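Long-range contacts in chitin deacetylase (Bombyx mori, PDB 5ZNT), which removes the acetyl groups from N-acetylglucosamine residues of chitin, giving chitosan and acetate, as a zinc-dependent carbohydrate esterase of family 4: residues P340-L345 with N356-L361; V78-T83 with V365-L370; T91-H96 with C329-N334; A99-T104 with G144-Y149. One frame throughout, in Å; residues are numbered along the deposited sequence.

Interaction 1: residues P340-L345 with N356-L361. With NAG (2-acetamido-2-deoxy-beta-D-glucopyranose), chain B.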
loop_
_atom_site.group_PDB
_atom_site.type_symbol
_atom_site.label_atom_id
_atom_site.label_comp_id
_atom_site.label_asym_id
_atom_site.label_seq_id
_atom_site.Cartn_x
_atom_site.Cartn_y
_atom_site.Cartn_z
ATOM N N PRO A 340 0.681 26.826 3.502
ATOM C CA PRO A 340 1.562 26.074 4.403
ATOM C C PRO A 340 2.899 26.766 4.585
ATOM O O PRO A 340 3.389 27.472 3.699
ATOM C CB PRO A 340 1.735 24.726 3.690
ATOM C CG PRO A 340 0.539 24.626 2.771
ATOM C CD PRO A 340 0.275 26.039 2.328
ATOM N N HIS A 341 3.496 26.546 5.753
ATOM C CA HIS A 341 4.862 26.991 5.972
ATOM C C HIS A 341 5.814 26.178 5.105
ATOM O O HIS A 341 5.642 24.964 4.922
ATOM C CB HIS A 341 5.238 26.856 7.450
ATOM C CG HIS A 341 4.406 27.707 8.359
ATOM N ND1 HIS A 341 3.483 27.183 9.238
ATOM C CD2 HIS A 341 4.343 29.052 8.508
ATOM C CE1 HIS A 341 2.893 28.166 9.897
ATOM N NE2 HIS A 341 3.394 29.309 9.469
ATOM N N SER A 342 6.817 26.854 4.567
ATOM C CA SER A 342 7.889 26.217 3.815
ATOM C C SER A 342 9.156 26.278 4.669
ATOM O O SER A 342 9.807 27.318 4.754
ATOM C CB SER A 342 8.093 26.908 2.470
ATOM O OG SER A 342 9.115 26.243 1.741
ATOM N N CYS A 343 9.519 25.158 5.296
ATOM C CA CYS A 343 10.624 25.132 6.250
ATOM C C CYS A 343 11.904 24.656 5.573
ATOM O O CYS A 343 11.958 23.533 5.069
ATOM C CB CYS A 343 10.270 24.223 7.436
ATOM S SG CYS A 343 8.658 24.578 8.130
ATOM N N LYS A 344 12.926 25.485 5.559
ATOM C CA LYS A 344 14.222 25.143 5.016
ATOM C C LYS A 344 15.050 24.582 6.177
ATOM O O LYS A 344 15.419 25.290 6.997
ATOM C CB LYS A 344 14.886 26.307 4.311
ATOM C CG LYS A 344 16.257 25.933 3.800
ATOM C CD LYS A 344 17.007 26.896 2.840
ATOM C CE LYS A 344 16.218 27.330 1.635
ATOM N NZ LYS A 344 16.105 26.349 0.544
ATOM N N LEU A 345 15.343 23.296 6.188
ATOM C CA LEU A 345 15.883 22.677 7.378
ATOM C C LEU A 345 17.175 21.953 7.068
ATOM O O LEU A 345 17.406 21.491 5.942
ATOM C CB LEU A 345 14.853 21.710 7.992
ATOM C CG LEU A 345 13.487 22.310 8.335
ATOM C CD1 LEU A 345 12.455 21.173 8.612
ATOM C CD2 LEU A 345 13.607 23.229 9.542
ATOM N N ASN A 356 13.671 21.349 2.088
ATOM C CA ASN A 356 12.439 22.081 2.316
ATOM C C ASN A 356 11.353 21.115 2.763
ATOM O O ASN A 356 11.095 20.103 2.102
ATOM C CB ASN A 356 11.977 22.796 1.041
ATOM C CG ASN A 356 12.849 23.973 0.686
ATOM O OD1 ASN A 356 13.694 24.402 1.479
ATOM N ND2 ASN A 356 12.653 24.506 -0.509
ATOM N N LEU A 357 10.699 21.444 3.864
ATOM C CA LEU A 357 9.605 20.646 4.383
ATOM C C LEU A 357 8.410 21.567 4.506
ATOM O O LEU A 357 8.476 22.574 5.223
ATOM C CB LEU A 357 9.976 20.034 5.735
ATOM C CG LEU A 357 9.017 18.985 6.287
ATOM C CD1 LEU A 357 9.805 18.018 7.186
ATOM C CD2 LEU A 357 7.895 19.638 7.085
ATOM N N GLN A 358 7.328 21.247 3.808
ATOM C CA GLN A 358 6.123 22.058 3.895
ATOM C C GLN A 358 5.147 21.409 4.877
ATOM O O GLN A 358 4.975 20.183 4.884
ATOM C CB GLN A 358 5.485 22.240 2.514
ATOM C CG GLN A 358 6.422 22.803 1.445
ATOM C CD GLN A 358 7.375 21.732 0.907
ATOM O OE1 GLN A 358 7.115 20.530 1.046
ATOM N NE2 GLN A 358 8.494 22.162 0.320
ATOM N N THR A 359 4.539 22.235 5.730
ATOM C CA THR A 359 3.645 21.769 6.780
ATOM C C THR A 359 2.768 22.934 7.225
ATOM O O THR A 359 3.184 24.097 7.166
ATOM C CB THR A 359 4.430 21.209 7.975
ATOM O OG1 THR A 359 3.534 20.824 9.022
ATOM C CG2 THR A 359 5.405 22.256 8.538
ATOM N N CYS A 360 1.566 22.608 7.704
ATOM C CA CYS A 360 0.730 23.631 8.326
ATOM C C CYS A 360 1.218 23.983 9.719
ATOM O O CYS A 360 0.807 25.013 10.267
ATOM C CB CYS A 360 -0.726 23.166 8.399
ATOM S SG CYS A 360 -1.511 23.015 6.796
ATOM N N LEU A 361 2.061 23.143 10.306
ATOM C CA LEU A 361 2.645 23.438 11.603
ATOM C C LEU A 361 3.742 24.490 11.464
ATOM O O LEU A 361 4.292 24.705 10.381
ATOM C CB LEU A 361 3.242 22.175 12.227
ATOM C CG LEU A 361 2.388 21.243 13.067
ATOM C CD1 LEU A 361 1.323 20.571 12.206
ATOM C CD2 LEU A 361 3.330 20.216 13.714
HETATM C C1 NAG B . 2.816 21.549 -0.583
HETATM C C2 NAG B . 2.949 22.529 -1.731
HETATM C C3 NAG B . 1.878 23.612 -1.600
HETATM C C4 NAG B . 0.492 22.988 -1.440
HETATM C C5 NAG B . 0.508 21.893 -0.378
HETATM C C6 NAG B . -0.778 21.102 -0.311
HETATM C C7 NAG B . 5.342 22.513 -2.325
HETATM C C8 NAG B . 6.597 23.334 -2.378
HETATM N N2 NAG B . 4.271 23.126 -1.815
HETATM O O3 NAG B . 1.954 24.435 -2.756
HETATM O O4 NAG B . -0.420 23.918 -0.869
HETATM O O5 NAG B . 1.562 20.961 -0.632
HETATM O O6 NAG B . -1.119 20.583 -1.589
HETATM O O7 NAG B . 5.310 21.331 -2.700
#

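Interaction 2: residues V78-T83 with V365-L370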
loop_
_atom_site.group_PDB
_atom_site.type_symbol
_atom_site.label_atom_id
_atom_site.label_comp_id
_atom_site.label_asym_id
_atom_site.label_seq_id
_atom_site.Cartn_x
_atom_site.Cartn_y
_atom_site.Cartn_z
ATOM N N VAL A 78 4.446 6.351 2.048
ATOM C CA VAL A 78 5.138 7.637 1.978
ATOM C C VAL A 78 6.508 7.489 2.598
ATOM O O VAL A 78 6.631 6.988 3.720
ATOM C CB VAL A 78 4.323 8.734 2.692
ATOM C CG1 VAL A 78 5.080 10.084 2.640
ATOM C CG2 VAL A 78 2.931 8.868 2.011
ATOM N N SER A 79 7.541 7.927 1.873
ATOM C CA SER A 79 8.886 8.057 2.413
ATOM C C SER A 79 9.150 9.529 2.738
ATOM O O SER A 79 8.541 10.420 2.148
ATOM C CB SER A 79 9.936 7.530 1.411
ATOM O OG SER A 79 9.841 8.232 0.163
ATOM N N HIS A 80 10.096 9.776 3.660
ATOM C CA HIS A 80 10.226 11.104 4.275
ATOM C C HIS A 80 10.866 12.126 3.342
ATOM O O HIS A 80 10.361 13.241 3.199
ATOM C CB HIS A 80 11.032 10.987 5.573
ATOM C CG HIS A 80 11.360 12.303 6.230
ATOM N ND1 HIS A 80 10.423 13.300 6.437
ATOM C CD2 HIS A 80 12.523 12.768 6.745
ATOM C CE1 HIS A 80 10.998 14.319 7.059
ATOM N NE2 HIS A 80 12.272 14.021 7.261
ATOM N N LYS A 81 12.013 11.797 2.727
ATOM C CA LYS A 81 12.823 12.866 2.153
ATOM C C LYS A 81 12.087 13.530 1.002
ATOM O O LYS A 81 11.572 12.857 0.100
ATOM C CB LYS A 81 14.194 12.337 1.683
ATOM C CG LYS A 81 15.286 13.417 1.640
ATOM C CD LYS A 81 16.626 12.811 1.102
ATOM C CE LYS A 81 17.773 13.787 1.246
ATOM N NZ LYS A 81 19.106 13.165 0.870
ATOM N N TYR A 82 12.027 14.867 1.049
ATOM C CA TYR A 82 11.369 15.732 0.075
ATOM C C TYR A 82 9.850 15.685 0.133
ATOM O O TYR A 82 9.191 16.238 -0.749
ATOM C CB TYR A 82 11.809 15.429 -1.363
ATOM C CG TYR A 82 13.316 15.329 -1.525
ATOM C CD1 TYR A 82 14.149 16.416 -1.210
ATOM C CD2 TYR A 82 13.906 14.159 -2.007
ATOM C CE1 TYR A 82 15.553 16.320 -1.378
ATOM C CE2 TYR A 82 15.284 14.054 -2.169
ATOM C CZ TYR A 82 16.104 15.133 -1.863
ATOM O OH TYR A 82 17.478 15.004 -2.026
ATOM N N THR A 83 9.261 15.060 1.142
ATOM C CA THR A 83 7.812 14.981 1.184
ATOM C C THR A 83 7.222 16.295 1.680
ATOM O O THR A 83 7.815 16.985 2.512
ATOM C CB THR A 83 7.384 13.810 2.058
ATOM O OG1 THR A 83 7.501 12.638 1.262
ATOM C CG2 THR A 83 5.932 13.938 2.584
ATOM N N VAL A 365 12.876 22.992 14.807
ATOM C CA VAL A 365 14.216 23.594 14.824
ATOM C C VAL A 365 15.243 22.804 14.018
ATOM O O VAL A 365 16.291 23.355 13.657
ATOM C CB VAL A 365 14.759 23.801 16.257
ATOM C CG1 VAL A 365 13.782 24.667 17.092
ATOM C CG2 VAL A 365 15.052 22.511 16.950
ATOM N N ASN A 366 14.960 21.538 13.718
ATOM C CA ASN A 366 15.884 20.574 13.131
ATOM C C ASN A 366 15.151 19.829 12.014
ATOM O O ASN A 366 13.940 19.618 12.106
ATOM C CB ASN A 366 16.329 19.611 14.278
ATOM C CG ASN A 366 17.430 18.675 13.895
ATOM O OD1 ASN A 366 18.406 19.059 13.258
ATOM N ND2 ASN A 366 17.279 17.408 14.283
ATOM N N TYR A 367 15.861 19.403 10.974
ATOM C CA TYR A 367 15.238 18.538 9.963
ATOM C C TYR A 367 14.977 17.134 10.531
ATOM O O TYR A 367 15.928 16.463 10.952
ATOM C CB TYR A 367 16.130 18.434 8.734
ATOM C CG TYR A 367 15.534 17.574 7.664
ATOM C CD1 TYR A 367 14.314 17.909 7.082
ATOM C CD2 TYR A 367 16.190 16.446 7.225
ATOM C CE1 TYR A 367 13.758 17.124 6.092
ATOM C CE2 TYR A 367 15.652 15.660 6.219
ATOM C CZ TYR A 367 14.443 15.999 5.676
ATOM O OH TYR A 367 13.913 15.194 4.701
ATOM N N PRO A 368 13.731 16.659 10.588
ATOM C CA PRO A 368 13.470 15.319 11.151
ATOM C C PRO A 368 14.260 14.241 10.425
ATOM O O PRO A 368 14.397 14.275 9.199
ATOM C CB PRO A 368 11.962 15.127 10.946
ATOM C CG PRO A 368 11.420 16.570 10.890
ATOM C CD PRO A 368 12.500 17.359 10.185
ATOM N N TRP A 369 14.786 13.287 11.194
ATOM C CA TRP A 369 15.463 12.122 10.630
ATOM C C TRP A 369 15.432 10.999 11.661
ATOM O O TRP A 369 14.720 11.074 12.673
ATOM C CB TRP A 369 16.895 12.479 10.183
ATOM C CG TRP A 369 17.480 11.563 9.064
ATOM C CD1 TRP A 369 18.470 10.611 9.198
ATOM C CD2 TRP A 369 17.098 11.547 7.678
ATOM N NE1 TRP A 369 18.723 10.009 7.974
ATOM C CE2 TRP A 369 17.913 10.575 7.026
ATOM C CE3 TRP A 369 16.154 12.259 6.924
ATOM C CZ2 TRP A 369 17.788 10.281 5.667
ATOM C CZ3 TRP A 369 16.040 11.983 5.554
ATOM C CH2 TRP A 369 16.862 10.998 4.940
ATOM N N LEU A 370 16.211 9.945 11.405
ATOM C CA LEU A 370 16.159 8.715 12.209
ATOM C C LEU A 370 16.270 8.982 13.706
ATOM O O LEU A 370 15.512 8.418 14.506
ATOM C CB LEU A 370 17.300 7.776 11.800
ATOM C CG LEU A 370 17.168 6.933 10.537
ATOM C CD1 LEU A 370 18.514 6.223 10.295
ATOM C CD2 LEU A 370 16.041 5.932 10.718
#

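Interaction 3: residues T91-H96 with C329-N334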
loop_
_atom_site.group_PDB
_atom_site.type_symbol
_atom_site.label_atom_id
_atom_site.label_comp_id
_atom_site.label_asym_id
_atom_site.label_seq_id
_atom_site.Cartn_x
_atom_site.Cartn_y
_atom_site.Cartn_z
ATOM N N THR A 91 -4.204 14.863 1.225
ATOM C CA THR A 91 -4.504 13.540 0.694
ATOM C C THR A 91 -5.281 12.706 1.709
ATOM O O THR A 91 -6.255 12.031 1.357
ATOM C CB THR A 91 -3.182 12.865 0.307
ATOM O OG1 THR A 91 -2.561 13.620 -0.743
ATOM C CG2 THR A 91 -3.376 11.416 -0.127
ATOM N N HIS A 92 -4.853 12.736 2.971
ATOM C CA HIS A 92 -5.546 12.025 4.040
ATOM C C HIS A 92 -6.933 12.623 4.277
ATOM O O HIS A 92 -7.919 11.886 4.412
ATOM C CB HIS A 92 -4.692 12.091 5.306
ATOM C CG HIS A 92 -5.189 11.247 6.446
ATOM N ND1 HIS A 92 -6.069 11.721 7.396
ATOM C CD2 HIS A 92 -4.882 9.985 6.818
ATOM C CE1 HIS A 92 -6.298 10.779 8.294
ATOM N NE2 HIS A 92 -5.588 9.714 7.969
ATOM N N ARG A 93 -7.030 13.960 4.292
ATOM C CA ARG A 93 -8.328 14.615 4.481
ATOM C C ARG A 93 -9.311 14.183 3.405
ATOM O O ARG A 93 -10.507 14.011 3.679
ATOM C CB ARG A 93 -8.167 16.146 4.477
ATOM C CG ARG A 93 -9.460 16.902 4.803
ATOM C CD ARG A 93 -9.292 18.399 4.700
ATOM N NE ARG A 93 -9.228 18.855 3.315
ATOM C CZ ARG A 93 -10.287 19.132 2.559
ATOM N NH1 ARG A 93 -11.516 18.983 3.050
ATOM N NH2 ARG A 93 -10.114 19.545 1.305
ATOM N N LYS A 94 -8.822 13.975 2.173
ATOM C CA LYS A 94 -9.663 13.542 1.064
ATOM C C LYS A 94 -10.016 12.063 1.126
ATOM O O LYS A 94 -10.735 11.585 0.247
ATOM C CB LYS A 94 -8.986 13.845 -0.278
ATOM C CG LYS A 94 -8.979 15.343 -0.635
ATOM C CD LYS A 94 -10.385 15.823 -0.919
ATOM C CE LYS A 94 -10.371 17.205 -1.551
ATOM N NZ LYS A 94 -11.688 17.535 -2.186
ATOM N N GLY A 95 -9.538 11.326 2.123
ATOM C CA GLY A 95 -9.959 9.955 2.335
ATOM C C GLY A 95 -9.025 8.891 1.799
ATOM O O GLY A 95 -9.368 7.702 1.865
ATOM N N HIS A 96 -7.874 9.269 1.247
ATOM C CA HIS A 96 -6.883 8.269 0.888
ATOM C C HIS A 96 -6.100 7.850 2.127
ATOM O O HIS A 96 -6.003 8.586 3.112
ATOM C CB HIS A 96 -5.953 8.803 -0.197
ATOM C CG HIS A 96 -6.690 9.298 -1.404
ATOM N ND1 HIS A 96 -7.259 8.444 -2.326
ATOM C CD2 HIS A 96 -6.987 10.552 -1.815
ATOM C CE1 HIS A 96 -7.857 9.154 -3.266
ATOM N NE2 HIS A 96 -7.713 10.437 -2.974
ATOM N N CYS A 329 -16.526 9.742 2.371
ATOM C CA CYS A 329 -17.130 9.290 1.126
ATOM C C CYS A 329 -16.744 10.190 -0.038
ATOM O O CYS A 329 -16.116 9.746 -1.009
ATOM C CB CYS A 329 -18.657 9.226 1.277
ATOM S SG CYS A 329 -19.516 8.598 -0.184
ATOM N N SER A 330 -17.121 11.458 0.035
ATOM C CA SER A 330 -16.908 12.393 -1.065
ATOM C C SER A 330 -16.573 13.746 -0.439
ATOM O O SER A 330 -17.402 14.657 -0.375
ATOM C CB SER A 330 -18.124 12.471 -1.979
ATOM O OG SER A 330 -17.712 12.801 -3.295
ATOM N N VAL A 331 -15.333 13.863 0.036
ATOM C CA VAL A 331 -14.931 15.022 0.814
ATOM C C VAL A 331 -14.744 16.219 -0.104
ATOM O O VAL A 331 -14.063 16.139 -1.136
ATOM C CB VAL A 331 -13.647 14.716 1.601
ATOM C CG1 VAL A 331 -13.173 15.952 2.366
ATOM C CG2 VAL A 331 -13.904 13.569 2.551
ATOM N N GLU A 332 -15.355 17.337 0.266
ATOM C CA GLU A 332 -15.037 18.601 -0.382
ATOM C C GLU A 332 -14.286 19.488 0.605
ATOM O O GLU A 332 -13.134 19.195 0.952
ATOM C CB GLU A 332 -16.317 19.261 -0.897
ATOM C CG GLU A 332 -17.217 18.277 -1.624
ATOM C CD GLU A 332 -18.311 18.955 -2.411
ATOM O OE1 GLU A 332 -18.152 19.085 -3.645
ATOM O OE2 GLU A 332 -19.321 19.357 -1.792
ATOM N N GLY A 333 -14.922 20.561 1.072
ATOM C CA GLY A 333 -14.362 21.396 2.125
ATOM C C GLY A 333 -13.090 22.145 1.747
ATOM O O GLY A 333 -12.725 22.296 0.578
ATOM N N ASN A 334 -12.395 22.605 2.786
ATOM C CA ASN A 334 -11.198 23.404 2.608
ATOM C C ASN A 334 -9.980 22.705 3.204
ATOM O O ASN A 334 -10.108 21.928 4.155
ATOM C CB ASN A 334 -11.358 24.777 3.273
ATOM C CG ASN A 334 -12.502 25.574 2.686
ATOM O OD1 ASN A 334 -12.740 25.550 1.481
ATOM N ND2 ASN A 334 -13.226 26.269 3.540
HETATM O O HOH W 1 -13.638 11.748 -0.348
#

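Interaction 4: residues A99-T104 with G144-Y149. With ZN (zinc ion), chain C.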
loop_
_atom_site.group_PDB
_atom_site.type_symbol
_atom_site.label_atom_id
_atom_site.label_comp_id
_atom_site.label_asym_id
_atom_site.label_seq_id
_atom_site.Cartn_x
_atom_site.Cartn_y
_atom_site.Cartn_z
ATOM N N ALA A 99 0.318 5.468 4.562
ATOM C CA ALA A 99 1.093 4.397 5.188
ATOM C C ALA A 99 2.567 4.778 5.117
ATOM O O ALA A 99 2.928 5.774 4.483
ATOM C CB ALA A 99 0.848 3.040 4.487
ATOM N N VAL A 100 3.452 4.000 5.770
ATOM C CA VAL A 100 4.858 4.409 5.869
ATOM C C VAL A 100 5.723 3.570 4.947
ATOM O O VAL A 100 5.491 2.366 4.750
ATOM C CB VAL A 100 5.404 4.371 7.309
ATOM C CG1 VAL A 100 4.520 5.211 8.250
ATOM C CG2 VAL A 100 5.578 2.945 7.828
ATOM N N HIS A 101 6.751 4.219 4.407
ATOM C CA HIS A 101 7.708 3.658 3.469
ATOM C C HIS A 101 9.130 4.042 3.896
ATOM O O HIS A 101 10.022 4.179 3.055
ATOM C CB HIS A 101 7.388 4.152 2.058
ATOM C CG HIS A 101 8.105 3.436 0.949
ATOM N ND1 HIS A 101 8.230 2.065 0.892
ATOM C CD2 HIS A 101 8.685 3.913 -0.185
ATOM C CE1 HIS A 101 8.871 1.728 -0.216
ATOM N NE2 HIS A 101 9.165 2.832 -0.885
ATOM N N SER A 102 9.324 4.272 5.205
ATOM C CA SER A 102 10.587 4.547 5.906
ATOM C C SER A 102 11.016 6.022 5.875
ATOM O O SER A 102 10.532 6.820 5.065
ATOM C CB SER A 102 11.746 3.680 5.390
ATOM O OG SER A 102 12.380 4.296 4.294
ATOM N N ILE A 103 11.928 6.380 6.776
ATOM C CA ILE A 103 12.507 7.726 6.795
ATOM C C ILE A 103 13.566 7.875 5.709
ATOM O O ILE A 103 13.522 8.806 4.897
ATOM C CB ILE A 103 13.102 8.019 8.186
ATOM C CG1 ILE A 103 11.972 8.189 9.212
ATOM C CG2 ILE A 103 14.054 9.264 8.108
ATOM C CD1 ILE A 103 12.470 8.395 10.664
ATOM N N THR A 104 14.526 6.955 5.662
ATOM C CA THR A 104 15.693 7.151 4.809
ATOM C C THR A 104 15.540 6.591 3.401
ATOM O O THR A 104 16.251 7.051 2.501
ATOM C CB THR A 104 16.953 6.504 5.416
ATOM O OG1 THR A 104 16.850 5.079 5.314
ATOM C CG2 THR A 104 17.138 6.897 6.890
ATOM N N GLY A 144 -0.055 1.020 8.078
ATOM C CA GLY A 144 0.582 0.103 7.147
ATOM C C GLY A 144 2.049 0.392 6.901
ATOM O O GLY A 144 2.514 1.524 7.087
ATOM N N VAL A 145 2.788 -0.633 6.473
ATOM C CA VAL A 145 4.217 -0.551 6.209
ATOM C C VAL A 145 4.493 -1.187 4.861
ATOM O O VAL A 145 3.966 -2.268 4.563
ATOM C CB VAL A 145 5.035 -1.283 7.298
ATOM C CG1 VAL A 145 6.516 -1.371 6.880
ATOM C CG2 VAL A 145 4.917 -0.560 8.643
ATOM N N ARG A 146 5.364 -0.551 4.068
ATOM C CA ARG A 146 5.986 -1.201 2.918
ATOM C C ARG A 146 7.463 -0.844 2.920
ATOM O O ARG A 146 7.814 0.342 2.947
ATOM C CB ARG A 146 5.342 -0.774 1.598
ATOM C CG ARG A 146 6.041 -1.354 0.351
ATOM C CD ARG A 146 5.192 -1.083 -0.908
ATOM N NE ARG A 146 3.990 -1.924 -0.988
ATOM C CZ ARG A 146 2.987 -1.734 -1.844
ATOM N NH1 ARG A 146 3.019 -0.718 -2.708
ATOM N NH2 ARG A 146 1.951 -2.573 -1.842
ATOM N N ALA A 147 8.323 -1.864 2.873
ATOM C CA ALA A 147 9.772 -1.642 2.938
ATOM C C ALA A 147 10.321 -1.170 1.595
ATOM O O ALA A 147 9.869 -1.631 0.541
ATOM C CB ALA A 147 10.506 -2.918 3.366
ATOM N N PRO A 148 11.282 -0.236 1.617
ATOM C CA PRO A 148 12.004 0.130 0.398
ATOM C C PRO A 148 12.554 -1.092 -0.327
ATOM O O PRO A 148 12.998 -2.068 0.295
ATOM C CB PRO A 148 13.137 1.027 0.919
ATOM C CG PRO A 148 12.536 1.682 2.139
ATOM C CD PRO A 148 11.699 0.569 2.779
ATOM N N TYR A 149 12.487 -1.026 -1.656
ATOM C CA TYR A 149 12.921 -2.071 -2.589
ATOM C C TYR A 149 12.268 -3.430 -2.288
ATOM O O TYR A 149 12.778 -4.475 -2.710
ATOM C CB TYR A 149 14.470 -2.141 -2.628
ATOM C CG TYR A 149 15.041 -0.734 -2.752
ATOM C CD1 TYR A 149 15.093 -0.083 -3.986
ATOM C CD2 TYR A 149 15.423 -0.017 -1.619
ATOM C CE1 TYR A 149 15.568 1.234 -4.090
ATOM C CE2 TYR A 149 15.880 1.310 -1.711
ATOM C CZ TYR A 149 15.944 1.914 -2.945
ATOM O OH TYR A 149 16.400 3.206 -3.035
HETATM ZN ZN ZN C . 10.231 3.232 -2.665
HETATM O O HOH W 2 10.889 1.028 -2.801
HETATM O O HOH W 3 8.837 1.785 -3.777
HETATM O O HOH W 4 11.132 3.536 -4.593
#

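Interaction 1: residues P340-L345 with N356-L361
Backbone hydrogen bonds pair His-341 with Thr-359 and Cys-343 with Leu-357. In the second pair Cys-343 N donates to Leu-357 O at 2.8 Å and Leu-357 N returns a bond of 2.7 Å to Cys-343 O, both nearly straight. The outer pair is uneven: Thr-359 N reaches His-341 O well, whereas the bond from His-341 N to Thr-359 O is weak. Between them Ser-342 faces Gln-358, and beyond them Lys-344 faces Asn-356, as non-hydrogen-bonded pairs; the CA-H groups of Gln-358 and Asn-356 lean on His-341 O and Cys-343 O. These strands, 341-345 and 355-359, form an antiparallel beta hairpin late in the chain, closed by a nine-residue connection and pinned by disulfides from Cys-343 to Cys-363 and from Cys-360 to Cys-337.

Side-chain polar contacts mark its ends. His-341 swings its ring beside its own backbone N (chi1 -63°), which brings ND1 within 2.8 Å of Leu-361 O; the N-H lies above the carbonyl plane and the bond is bent, 132° at the hydrogen. Lys-344 bends at chi3 and chi4, and NZ meets a lone pair of Asn-356 OD1 at 3.2 Å. Thr-359 OG1 accepts from Leu-361 N in an ST turn and is also bonded to Phe-134 O.

Apolar contacts are few. Leu-345 CD1 rests on Leu-357 CB at 4.0 Å, and Cys-343 SG touches Thr-359 CG2 on the same face. On the face of Ser-342, the folded Gln-358 side chain lies against the sugar carried by Asn-84, its NE2 3.5 Å from the N-acetyl methyl C8 of NAG.

Interaction 2: residues V78-T83 with V365-L370
His-80 carries this contact: its ring points from the loop after strand 75-78 into the chain near the C-terminus, where NE2 donates to Pro-368 O at 2.9 Å. The bond is bent, 133° at the hydrogen, with the oxygen tilted off the ring plane and the donor above the carbonyl plane. CG of His-80 stands trans to the backbone N (chi1 174°), which directs the imidazole toward segment 365-370. Tyr-367 comes from the opposite direction and lays its OH over one imidazole face; the two planes are 19° apart but slid so far that the rings barely overlap. Trp-369 meets the imidazole rim to rim, CE3 3.7 Å from His-80 CD2. The three form an aromatic cluster that ties the type II beta turn of 80-83 to the segment following the hairpin of strands 341-345 and 355-359. At its other nitrogen, ND1, His-80 is bonded to the hydroxyl of Tyr-85. With an alanine here, Pro-368 O would probably lose this donor, and the Tyr-367 hydroxyl and the Trp-369 rim the ring they pack on. Lys-81, extended beyond CG, crosses Tyr-367 at about a right angle, its CG 3.8 Å from OH, on its way to a salt bridge with Glu-353.

Interaction 3: residues T91-H96 with C329-N334
The backbones approach most closely at Lys-94 and Val-331, 5.5 Å between CA atoms, where helix 85-93 ends in a Schellman motif: Gly-95 takes a positive phi of 99°, Gly-95 N bonds to His-92 O and His-96 N to Thr-91 O. A water bridges the two segments here; it accepts from Val-331 N at 2.7 Å and lies 3.0 Å from Lys-94 O.

Arg-93 makes the main side-chain grip. Its chain runs straight out from the helix and then bends at chi3 (75°), turning the guanidinium so that its edge meets Glu-332 O. NH1 donates in the guanidinium plane at 2.7 Å to Glu-332 O, and NH2 adds a weak bond to the same oxygen. Asn-334 O sits over the face of the group, 3.2 Å from CZ of Arg-93, while NH2 also forms a salt bridge with Glu-90 on the same helix. A leucine in its place would probably leave Glu-332 O without its donors and the Glu-90 carboxylate without its charged mate.

Lys-94 curls at chi2 to bring NZ 2.9 Å from Val-331 O, above the carbonyl plane. Val-331 points toward the helix end, with CG1 3.5 Å from both Arg-93 NH1 and Arg-93 O.

The Schellman-capped helix end thus holds, at the surface, the loop that leads from helix 316-319 to the hairpin beginning at strand 341-345, a loop also anchored by the Cys-329 to Cys-70 disulfide.

Interaction 4: residues A99-T104 with G144-Y149
Val-100 and Val-145 form a single backbone bridge near the start of two roughly co-directional segments. Val-100 N donates almost straight to Gly-144 O at 3.0 Å, and Arg-146 N returns a bond to Val-100 O nearly in line with the carbonyl.

Side-chain hydrogen bonding and metal binding meet on His-101. Its CG lies opposite the backbone N (chi1 -168°), carrying ND1 to Arg-146 O at 2.7 Å; that oxygen is close to the ring plane, and the bond is 162° at the hydrogen. NE2, the other ring nitrogen, binds the zinc ion at 2.1 Å. Arg-146 O, a second-shell acceptor, would help to fix this ligand's rotation. Asp-46, His-105 and three waters, one accepting from Tyr-149 N, complete the site.

Val-100 CG2 makes an apolar contact with Val-145 CG2 at 3.7 Å. In van der Waals packing, Pro-148 CG lies over one face of the His-101 ring, 3.4 Å from Ser-102 OG.

The touching residues are buried beside strand 75-78, which pairs with strand 97-100. Helix 117-134 packs on Val-100 and Ser-102, Trp-112 of helix 109-113 covers Pro-148, and Arg-146 NE bonds to Ser-170 O, with a salt bridge to Asp-45 of strand 38-45.

Interaction 4 is fully buried at the zinc site of the polysaccharide deacetylase (CE4) domain, which this chain contains as part of a longer protein, whereas interaction 3 lies on the surface and interactions 1 and 2 are partly buried. Segments 78-83 and 99-104 meet in the parallel sheet: Val-78 pairs by its backbone with Ala-99 and His-101, and the loop that follows carries His-80 toward the hairpin. There interaction 2 touches interaction 1, Leu-357 packing on the His-80 ring. Interaction 3, joined to interaction 4 through the chain from helix 85-93 to strand 97-100, otherwise stands apart. Strand pairing dominates interaction 1, a single bridge and a metal ligand interaction 4, aromatic rings interaction 2, and cationic side chains on backbone carbonyls interaction 3.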